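GGDEF family protein (Vibrio cholerae, PDB 5GZS) is a diguanylate cyclase whose periplasmic portion binds arginine and probably passes ligand sensing on to the synthesis of cyclic di-GMP. Local coordinates at residues Ala250-Gln255 against Glu440-Thr445; Asp279-Lys284 against Asn300-Ser305; Phe344-Leu349 against Lys356-Tyr361. All coordinates share one frame; numbering follows the deposited sequence.

Contact 1 (Ala250-Gln255 against Glu440-Thr445); sequences ADVVFQ and EQIIHT
I442 lays its side chain against D251, V252 and Q255 of helix 248-259, so that a single isoleucine carries nearly all of this helix-to-helix packing. The helix belongs to a periplasmic-binding-protein fold of the family 3 solute-binding type, and its partner, 439-445, is the last helix of the chain. The axes of the two short segments run roughly antiparallel, at 145°, with a closest approach of 10.3 Å, and only 163 Å² is buried. The close core is the shorter branch of I442: its CG2, placed anti to the backbone N, rests 3.7 Å from D251 CB. CG1 lies beside the backbone N (chi1 -72°), and CD1 continues from it toward the neighbouring helix. There V252 CG2 stands 4.4 Å from I442 CD1, a looser contact although both residues are buried. V252 also packs on Y308 and L437, which extends the apolar patch beyond the two helices. The more open side is polar, with D251 and Q255 partly exposed: Q255 touches the methyl end of I442 through its amide oxygen, and the D251 carboxylate turns to the C-terminal residue, its OD2 hydrogen-bonded to Y446 OH. On the second helix Q441 packs on M404 of the second subunit. Further along, T445 folds back onto its own helix: T445 OG1 donates to Q441 O at 2.8 Å, from the face of that carbonyl plane opposite to the one used by T445 N.

Contact 2 (Asp279-Lys284 against Asn300-Ser305); sequences DDLQDK and NLAYFS
A Schellman motif ends helix 277-282, and its last turn packs on the residues leading into strand 303-304, an outermost strand of a mixed five-stranded sheet in this solute-binding-protein fold. The motif is recognised by the positive phi of K284 (65°) together with two bonds back into the last helical turn. Just before this cap, L281 and Q282 reach the other segment with quite different ends. L281 has CG anti to the backbone N (chi1 -166°), which helps carry CD2 to 3.7 Å from A302 CB, a methyl-to-methyl contact between two buried residues. L289 of strand 288-292 also packs against L281, and F278 of the same helix also touches L301 and A302. Q282 meets L301 obliquely: the glutamine is extended beyond CG, and its OE1 lies against the leucine side chain, 3.2 Å from L301 CD2 and 3.6 Å from L301 CB. The amide nitrogen turns back to its own helix, where Q282 NE2 makes a weak hydrogen bond to F278 O. The chemistry implies a join of van der Waals kind: the methyl pair forms its buried part, while the weak polar tie of the glutamine stays within its own helix.

Contact 3 (Phe344-Leu349 against Lys356-Tyr361); sequences FFEELL and KILFSY
L358 sets its two methyls against the helix while E346 reaches past it to S360, and together these residues join the helix of a beta-alpha-beta unit to its second strand. The unit runs from strand 337-340 through helix 344-352 to strand 359-361, an outermost, weakly bonded strand of a mixed five-stranded sheet. The backbones are nearest at E346 and L358, whose CA atoms lie 7.5 Å apart.

The conformation of L358 explains the apolar half. Its chi1 of -45° points CG at the helix, anti to the carbonyl carbon, and chi2 then turns the two methyls to L349: L358 CD1 lies 3.7 Å and L358 CD2 3.8 Å from L349 CB, so the fork straddles the first carbon of that side chain. L349 sends its own CD1 to 3.9 Å from L358 CD2. The side chains cross at a slant, the methyls of L358 bearing on CB and CD1 of L349. L358 CD1 also sits 3.6 Å from E346 O, on the helix backbone. On the sheet side L349 packs on I337 and V380, and E346 on V339.

E346 is fully extended, beginning with CG anti to the backbone N (chi1 -179°). Its straight chain runs across L358, CG 4.1 Å from L358 CD1, and delivers the carboxylate to the strand. S360 OG donates to E346 OE2 at 3.3 Å, a long bond that arrives from above the carboxylate plane, 45° out of it. The other oxygen, OE1, accepts from the backbone N of D342, just before the helix.

One carboxylate thus ties the approach to the helix and the following strand together. The serine bond, long and out of plane, is probably the lesser of its two ties, and the leucine pair supplies the apolar packing alongside it.

Overall arrangement
Contact 1 spans the greatest length of chain, pairing helix 248-259 with the C-terminal helix 439-445; contacts 2 and 3 follow one another within that span. Contacts 1 and 2 have centres 22 Å apart, contacts 2 and 3 23 Å, and contacts 1 and 3 30 Å, and none touches another. Contacts 2 and 3 lie in the second solute-binding-protein-like region but border different sheets, one containing strands 226-230 and 303-304, the other 337-340 and 359-361, consistent with the two lobes of that fold. The arginine pocket is built from the earlier region, between E11 and N142. Residues of contacts 1 and 3 also meet the second subunit, so both sites adjoin the dimer interface.

Contact 1 (Ala250-Gln255 against Glu440-Thr445)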
loop_
_atom_site.group_PDB
_atom_site.type_symbol
_atom_site.label_atom_id
_atom_site.label_comp_id
_atom_site.label_asym_id
_atom_site.label_seq_id
_atom_site.Cartn_x
_atom_site.Cartn_y
_atom_site.Cartn_z
ATOM N N ALA A 250 3.001 20.748 -13.941
ATOM C CA ALA A 250 3.879 21.758 -14.533
ATOM C C ALA A 250 5.229 21.762 -13.843
ATOM O O ALA A 250 6.267 21.848 -14.502
ATOM C CB ALA A 250 3.254 23.121 -14.472
ATOM N N ASP A 251 5.199 21.653 -12.515
ATOM C CA ASP A 251 6.412 21.576 -11.712
ATOM C C ASP A 251 7.223 20.338 -12.096
ATOM O O ASP A 251 8.430 20.427 -12.276
ATOM C CB ASP A 251 6.077 21.548 -10.211
ATOM C CG ASP A 251 5.700 22.933 -9.656
ATOM O OD1 ASP A 251 5.458 23.869 -10.456
ATOM O OD2 ASP A 251 5.610 23.072 -8.413
ATOM N N VAL A 252 6.574 19.185 -12.231
ATOM C CA VAL A 252 7.331 17.990 -12.531
ATOM C C VAL A 252 7.986 18.111 -13.902
ATOM O O VAL A 252 9.158 17.730 -14.080
ATOM C CB VAL A 252 6.467 16.739 -12.507
ATOM C CG1 VAL A 252 7.309 15.530 -12.860
ATOM C CG2 VAL A 252 5.793 16.594 -11.146
ATOM N N VAL A 253 7.239 18.650 -14.868
ATOM C CA VAL A 253 7.747 18.709 -16.231
ATOM C C VAL A 253 8.876 19.722 -16.313
ATOM O O VAL A 253 9.984 19.377 -16.725
ATOM C CB VAL A 253 6.635 19.044 -17.249
ATOM C CG1 VAL A 253 7.217 19.562 -18.538
ATOM C CG2 VAL A 253 5.792 17.797 -17.518
ATOM N N PHE A 254 8.599 20.955 -15.887
ATOM C CA PHE A 254 9.574 22.037 -15.925
ATOM C C PHE A 254 10.854 21.747 -15.150
ATOM O O PHE A 254 11.949 21.963 -15.672
ATOM C CB PHE A 254 8.951 23.314 -15.395
ATOM C CG PHE A 254 8.218 24.084 -16.434
ATOM C CD1 PHE A 254 8.659 24.074 -17.751
ATOM C CD2 PHE A 254 7.082 24.800 -16.112
ATOM C CE1 PHE A 254 7.988 24.781 -18.731
ATOM C CE2 PHE A 254 6.406 25.512 -17.079
ATOM C CZ PHE A 254 6.858 25.499 -18.398
ATOM N N GLN A 255 10.726 21.267 -13.917
ATOM C CA GLN A 255 11.905 20.965 -13.097
ATOM C C GLN A 255 12.687 19.770 -13.629
ATOM O O GLN A 255 13.916 19.714 -13.508
ATOM C CB GLN A 255 11.509 20.722 -11.648
ATOM C CG GLN A 255 11.018 21.984 -10.949
ATOM C CD GLN A 255 10.438 21.670 -9.589
ATOM O OE1 GLN A 255 10.920 20.767 -8.910
ATOM N NE2 GLN A 255 9.391 22.402 -9.188
ATOM N N GLU A 440 7.023 14.051 -3.920
ATOM C CA GLU A 440 6.199 14.179 -2.754
ATOM C C GLU A 440 6.071 15.618 -2.338
ATOM O O GLU A 440 4.974 16.063 -2.078
ATOM C CB GLU A 440 6.759 13.326 -1.633
ATOM C CG GLU A 440 6.911 11.864 -2.013
ATOM C CD GLU A 440 6.449 10.917 -0.928
ATOM O OE1 GLU A 440 6.198 11.376 0.203
ATOM O OE2 GLU A 440 6.345 9.706 -1.208
ATOM N N GLN A 441 7.160 16.370 -2.301
ATOM C CA GLN A 441 7.058 17.779 -1.936
ATOM C C GLN A 441 6.137 18.582 -2.858
ATOM O O GLN A 441 5.356 19.404 -2.415
ATOM C CB GLN A 441 8.438 18.433 -1.833
ATOM C CG GLN A 441 8.400 19.880 -1.356
ATOM C CD GLN A 441 9.756 20.438 -0.981
ATOM O OE1 GLN A 441 10.792 19.907 -1.366
ATOM N NE2 GLN A 441 9.750 21.519 -0.223
ATOM N N ILE A 442 6.214 18.322 -4.144
ATOM C CA ILE A 442 5.428 19.055 -5.111
ATOM C C ILE A 442 3.972 18.714 -4.917
ATOM O O ILE A 442 3.076 19.580 -4.937
ATOM C CB ILE A 442 5.871 18.687 -6.535
ATOM C CG1 ILE A 442 7.230 19.275 -6.850
ATOM C CG2 ILE A 442 4.901 19.208 -7.568
ATOM C CD1 ILE A 442 7.976 18.506 -7.901
ATOM N N ILE A 443 3.733 17.435 -4.722
ATOM C CA ILE A 443 2.381 16.988 -4.605
ATOM C C ILE A 443 1.806 17.644 -3.393
ATOM O O ILE A 443 0.690 18.103 -3.429
ATOM C CB ILE A 443 2.269 15.476 -4.492
ATOM C CG1 ILE A 443 2.694 14.843 -5.791
ATOM C CG2 ILE A 443 0.843 15.083 -4.199
ATOM C CD1 ILE A 443 2.639 13.351 -5.744
ATOM N N HIS A 444 2.536 17.621 -2.299
ATOM C CA HIS A 444 1.991 18.190 -1.115
ATOM C C HIS A 444 1.551 19.569 -1.454
ATOM O O HIS A 444 0.383 19.883 -1.335
ATOM C CB HIS A 444 2.990 18.262 0.009
ATOM C CG HIS A 444 2.444 18.955 1.209
ATOM N ND1 HIS A 444 1.093 19.091 1.420
ATOM C CD2 HIS A 444 3.051 19.574 2.241
ATOM C CE1 HIS A 444 0.891 19.755 2.540
ATOM N NE2 HIS A 444 2.061 20.065 3.055
ATOM N N THR A 445 2.510 20.378 -1.880
ATOM C CA THR A 445 2.322 21.792 -2.167
ATOM C C THR A 445 0.985 22.095 -2.753
ATOM O O THR A 445 0.476 23.173 -2.594
ATOM C CB THR A 445 3.403 22.304 -3.127
ATOM O OG1 THR A 445 4.680 22.152 -2.516
ATOM C CG2 THR A 445 3.206 23.752 -3.434
#

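Contact 2 (Asp279-Lys284 against Asn300-Ser305)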
loop_
_atom_site.group_PDB
_atom_site.type_symbol
_atom_site.label_atom_id
_atom_site.label_comp_id
_atom_site.label_asym_id
_atom_site.label_seq_id
_atom_site.Cartn_x
_atom_site.Cartn_y
_atom_site.Cartn_z
ATOM N N ASP A 279 -4.382 15.321 -29.932
ATOM C CA ASP A 279 -4.307 15.508 -31.372
ATOM C C ASP A 279 -3.060 16.320 -31.700
ATOM O O ASP A 279 -2.358 16.011 -32.649
ATOM C CB ASP A 279 -5.574 16.197 -31.908
ATOM C CG ASP A 279 -6.849 15.406 -31.607
ATOM O OD1 ASP A 279 -6.793 14.476 -30.776
ATOM O OD2 ASP A 279 -7.906 15.719 -32.197
ATOM N N ASP A 280 -2.769 17.348 -30.907
ATOM C CA ASP A 280 -1.564 18.154 -31.113
ATOM C C ASP A 280 -0.299 17.303 -30.949
ATOM O O ASP A 280 0.726 17.502 -31.640
ATOM C CB ASP A 280 -1.536 19.324 -30.131
ATOM C CG ASP A 280 -2.338 20.513 -30.612
ATOM O OD1 ASP A 280 -3.582 20.532 -30.398
ATOM O OD2 ASP A 280 -1.701 21.430 -31.197
ATOM N N LEU A 281 -0.384 16.347 -30.031
ATOM C CA LEU A 281 0.696 15.397 -29.798
ATOM C C LEU A 281 0.823 14.402 -30.958
ATOM O O LEU A 281 1.938 14.084 -31.408
ATOM C CB LEU A 281 0.469 14.650 -28.492
ATOM C CG LEU A 281 1.670 13.878 -27.976
ATOM C CD1 LEU A 281 2.824 14.842 -27.680
ATOM C CD2 LEU A 281 1.282 13.059 -26.730
ATOM N N GLN A 282 -0.309 13.914 -31.459
ATOM C CA GLN A 282 -0.239 13.014 -32.601
ATOM C C GLN A 282 0.145 13.789 -33.857
ATOM O O GLN A 282 0.843 13.266 -34.692
ATOM C CB GLN A 282 -1.543 12.239 -32.746
ATOM C CG GLN A 282 -1.728 11.274 -31.573
ATOM C CD GLN A 282 -3.092 10.614 -31.520
ATOM O OE1 GLN A 282 -3.259 9.478 -31.962
ATOM N NE2 GLN A 282 -4.074 11.312 -30.955
ATOM N N ASP A 283 -0.236 15.060 -33.950
ATOM C CA ASP A 283 0.212 15.947 -35.039
ATOM C C ASP A 283 1.723 16.136 -35.092
ATOM O O ASP A 283 2.256 16.568 -36.116
ATOM C CB ASP A 283 -0.397 17.356 -34.899
ATOM C CG ASP A 283 -1.880 17.405 -35.191
ATOM O OD1 ASP A 283 -2.518 16.333 -35.328
ATOM O OD2 ASP A 283 -2.409 18.539 -35.269
ATOM N N LYS A 284 2.389 15.884 -33.970
ATOM C CA LYS A 284 3.787 16.295 -33.760
ATOM C C LYS A 284 3.909 17.827 -33.739
ATOM O O LYS A 284 4.997 18.375 -33.994
ATOM C CB LYS A 284 4.740 15.712 -34.829
ATOM C CG LYS A 284 4.498 14.255 -35.221
ATOM C CD LYS A 284 4.478 13.322 -34.015
ATOM C CE LYS A 284 3.808 11.974 -34.343
ATOM N NZ LYS A 284 4.334 11.409 -35.619
ATOM N N ASN A 300 -0.291 3.392 -27.068
ATOM C CA ASN A 300 0.519 3.189 -28.255
ATOM C C ASN A 300 0.650 4.425 -29.134
ATOM O O ASN A 300 1.353 4.394 -30.146
ATOM C CB ASN A 300 -0.082 2.060 -29.090
ATOM C CG ASN A 300 -1.581 2.234 -29.304
ATOM O OD1 ASN A 300 -2.296 2.735 -28.426
ATOM N ND2 ASN A 300 -2.056 1.854 -30.491
ATOM N N LEU A 301 -0.044 5.507 -28.781
ATOM C CA LEU A 301 -0.053 6.700 -29.638
ATOM C C LEU A 301 0.970 7.734 -29.198
ATOM O O LEU A 301 1.157 8.758 -29.849
ATOM C CB LEU A 301 -1.446 7.312 -29.660
ATOM C CG LEU A 301 -2.515 6.266 -29.999
ATOM C CD1 LEU A 301 -3.763 6.509 -29.181
ATOM C CD2 LEU A 301 -2.839 6.311 -31.498
ATOM N N ALA A 302 1.641 7.456 -28.089
ATOM C CA ALA A 302 2.727 8.307 -27.620
ATOM C C ALA A 302 3.711 7.497 -26.787
ATOM O O ALA A 302 3.412 6.391 -26.357
ATOM C CB ALA A 302 2.181 9.475 -26.826
ATOM N N TYR A 303 4.899 8.049 -26.590
ATOM C CA TYR A 303 5.898 7.468 -25.707
ATOM C C TYR A 303 5.662 8.033 -24.323
ATOM O O TYR A 303 5.264 9.196 -24.204
ATOM C CB TYR A 303 7.304 7.806 -26.188
ATOM C CG TYR A 303 7.736 7.143 -27.480
ATOM C CD1 TYR A 303 7.516 5.791 -27.705
ATOM C CD2 TYR A 303 8.384 7.868 -28.461
ATOM C CE1 TYR A 303 7.939 5.188 -28.881
ATOM C CE2 TYR A 303 8.804 7.279 -29.627
ATOM C CZ TYR A 303 8.591 5.937 -29.838
ATOM O OH TYR A 303 9.006 5.343 -31.020
ATOM N N PHE A 304 5.923 7.248 -23.278
ATOM C CA PHE A 304 5.546 7.650 -21.919
ATOM C C PHE A 304 6.680 7.586 -20.912
ATOM O O PHE A 304 7.376 6.589 -20.835
ATOM C CB PHE A 304 4.398 6.772 -21.406
ATOM C CG PHE A 304 3.128 6.903 -22.194
ATOM C CD1 PHE A 304 2.227 7.908 -21.906
ATOM C CD2 PHE A 304 2.821 6.002 -23.205
ATOM C CE1 PHE A 304 1.053 8.032 -22.624
ATOM C CE2 PHE A 304 1.638 6.121 -23.936
ATOM C CZ PHE A 304 0.757 7.140 -23.643
ATOM N N SER A 305 6.862 8.643 -20.129
ATOM C CA SER A 305 7.778 8.585 -18.992
ATOM C C SER A 305 7.173 7.634 -17.997
ATOM O O SER A 305 5.996 7.315 -18.126
ATOM C CB SER A 305 7.953 9.943 -18.322
ATOM O OG SER A 305 6.828 10.196 -17.481
#

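Contact 3 (Phe344-Leu349 against Lys356-Tyr361)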
loop_
_atom_site.group_PDB
_atom_site.type_symbol
_atom_site.label_atom_id
_atom_site.label_comp_id
_atom_site.label_asym_id
_atom_site.label_seq_id
_atom_site.Cartn_x
_atom_site.Cartn_y
_atom_site.Cartn_z
ATOM N N PHE A 344 -10.803 8.124 -19.989
ATOM C CA PHE A 344 -10.187 7.001 -19.320
ATOM C C PHE A 344 -11.127 6.238 -18.367
ATOM O O PHE A 344 -11.015 5.012 -18.248
ATOM C CB PHE A 344 -8.969 7.462 -18.530
ATOM C CG PHE A 344 -8.569 6.506 -17.439
ATOM C CD1 PHE A 344 -8.039 5.254 -17.755
ATOM C CD2 PHE A 344 -8.716 6.852 -16.106
ATOM C CE1 PHE A 344 -7.667 4.358 -16.758
ATOM C CE2 PHE A 344 -8.339 5.970 -15.098
ATOM C CZ PHE A 344 -7.816 4.715 -15.422
ATOM N N PHE A 345 -12.040 6.927 -17.681
ATOM C CA PHE A 345 -12.881 6.215 -16.701
ATOM C C PHE A 345 -13.856 5.320 -17.452
ATOM O O PHE A 345 -14.266 4.283 -16.940
ATOM C CB PHE A 345 -13.622 7.182 -15.754
ATOM C CG PHE A 345 -12.714 7.895 -14.776
ATOM C CD1 PHE A 345 -11.603 7.256 -14.237
ATOM C CD2 PHE A 345 -12.954 9.213 -14.416
ATOM C CE1 PHE A 345 -10.767 7.913 -13.348
ATOM C CE2 PHE A 345 -12.105 9.882 -13.525
ATOM C CZ PHE A 345 -11.018 9.233 -12.991
ATOM N N GLU A 346 -14.209 5.688 -18.681
ATOM C CA GLU A 346 -15.143 4.853 -19.429
ATOM C C GLU A 346 -14.473 3.526 -19.730
ATOM O O GLU A 346 -15.056 2.451 -19.562
ATOM C CB GLU A 346 -15.599 5.538 -20.706
ATOM C CG GLU A 346 -16.595 4.735 -21.540
ATOM C CD GLU A 346 -16.969 5.464 -22.826
ATOM O OE1 GLU A 346 -16.134 6.268 -23.314
ATOM O OE2 GLU A 346 -18.101 5.271 -23.323
ATOM N N GLU A 347 -13.222 3.606 -20.139
ATOM C CA GLU A 347 -12.459 2.415 -20.399
ATOM C C GLU A 347 -12.364 1.598 -19.121
ATOM O O GLU A 347 -12.627 0.394 -19.138
ATOM C CB GLU A 347 -11.095 2.806 -20.939
ATOM C CG GLU A 347 -10.006 1.763 -20.911
ATOM C CD GLU A 347 -8.736 2.329 -21.537
ATOM O OE1 GLU A 347 -7.625 1.936 -21.122
ATOM O OE2 GLU A 347 -8.864 3.187 -22.447
ATOM N N LEU A 348 -12.035 2.256 -18.012
ATOM C CA LEU A 348 -11.834 1.556 -16.749
ATOM C C LEU A 348 -13.052 0.715 -16.385
ATOM O O LEU A 348 -12.935 -0.460 -16.031
ATOM C CB LEU A 348 -11.531 2.546 -15.622
ATOM C CG LEU A 348 -11.396 1.955 -14.210
ATOM C CD1 LEU A 348 -10.499 0.710 -14.208
ATOM C CD2 LEU A 348 -10.822 3.021 -13.248
ATOM N N LEU A 349 -14.227 1.318 -16.497
ATOM C CA LEU A 349 -15.424 0.633 -16.084
ATOM C C LEU A 349 -15.723 -0.483 -17.054
ATOM O O LEU A 349 -16.215 -1.542 -16.652
ATOM C CB LEU A 349 -16.595 1.602 -15.968
ATOM C CG LEU A 349 -16.474 2.516 -14.745
ATOM C CD1 LEU A 349 -17.840 3.050 -14.388
ATOM C CD2 LEU A 349 -15.879 1.781 -13.571
ATOM N N LYS A 356 -21.671 -3.895 -19.299
ATOM C CA LYS A 356 -22.637 -3.108 -18.545
ATOM C C LYS A 356 -22.881 -1.781 -19.263
ATOM O O LYS A 356 -21.959 -1.212 -19.861
ATOM C CB LYS A 356 -22.120 -2.867 -17.121
ATOM C CG LYS A 356 -22.921 -1.882 -16.283
ATOM C CD LYS A 356 -22.117 -1.409 -15.071
ATOM C CE LYS A 356 -22.928 -0.480 -14.189
ATOM N NZ LYS A 356 -24.390 -0.731 -14.354
ATOM N N ILE A 357 -24.113 -1.284 -19.213
ATOM C CA ILE A 357 -24.374 0.024 -19.785
ATOM C C ILE A 357 -23.813 1.118 -18.900
ATOM O O ILE A 357 -24.176 1.236 -17.721
ATOM C CB ILE A 357 -25.857 0.301 -19.992
ATOM C CG1 ILE A 357 -26.410 -0.630 -21.056
ATOM C CG2 ILE A 357 -26.017 1.720 -20.532
ATOM C CD1 ILE A 357 -25.694 -0.442 -22.393
ATOM N N LEU A 358 -22.905 1.892 -19.480
ATOM C CA LEU A 358 -22.471 3.144 -18.900
ATOM C C LEU A 358 -23.198 4.236 -19.674
ATOM O O LEU A 358 -23.549 4.033 -20.838
ATOM C CB LEU A 358 -20.951 3.301 -18.996
ATOM C CG LEU A 358 -20.097 2.082 -18.625
ATOM C CD1 LEU A 358 -18.617 2.301 -18.993
ATOM C CD2 LEU A 358 -20.241 1.807 -17.162
ATOM N N PHE A 359 -23.459 5.370 -19.030
ATOM C CA PHE A 359 -24.027 6.529 -19.717
ATOM C C PHE A 359 -22.876 7.463 -20.054
ATOM O O PHE A 359 -22.079 7.800 -19.172
ATOM C CB PHE A 359 -25.073 7.237 -18.856
ATOM C CG PHE A 359 -26.301 6.412 -18.600
ATOM C CD1 PHE A 359 -26.368 5.538 -17.521
ATOM C CD2 PHE A 359 -27.391 6.507 -19.446
ATOM C CE1 PHE A 359 -27.504 4.779 -17.294
ATOM C CE2 PHE A 359 -28.520 5.762 -19.231
ATOM C CZ PHE A 359 -28.587 4.894 -18.155
ATOM N N SER A 360 -22.766 7.863 -21.319
ATOM C CA SER A 360 -21.619 8.663 -21.733
ATOM C C SER A 360 -21.989 10.122 -21.935
ATOM O O SER A 360 -23.116 10.449 -22.309
ATOM C CB SER A 360 -20.990 8.101 -23.012
ATOM O OG SER A 360 -21.037 6.684 -23.030
ATOM N N TYR A 361 -21.025 10.991 -21.667
ATOM C CA TYR A 361 -21.229 12.411 -21.813
ATOM C C TYR A 361 -20.034 13.020 -22.496
ATOM O O TYR A 361 -18.983 12.384 -22.648
ATOM C CB TYR A 361 -21.459 13.081 -20.463
ATOM C CG TYR A 361 -22.757 12.700 -19.835
ATOM C CD1 TYR A 361 -22.863 11.549 -19.061
ATOM C CD2 TYR A 361 -23.890 13.472 -20.030
ATOM C CE1 TYR A 361 -24.068 11.182 -18.482
ATOM C CE2 TYR A 361 -25.106 13.117 -19.454
ATOM C CZ TYR A 361 -25.184 11.970 -18.679
ATOM O OH TYR A 361 -26.375 11.616 -18.108
#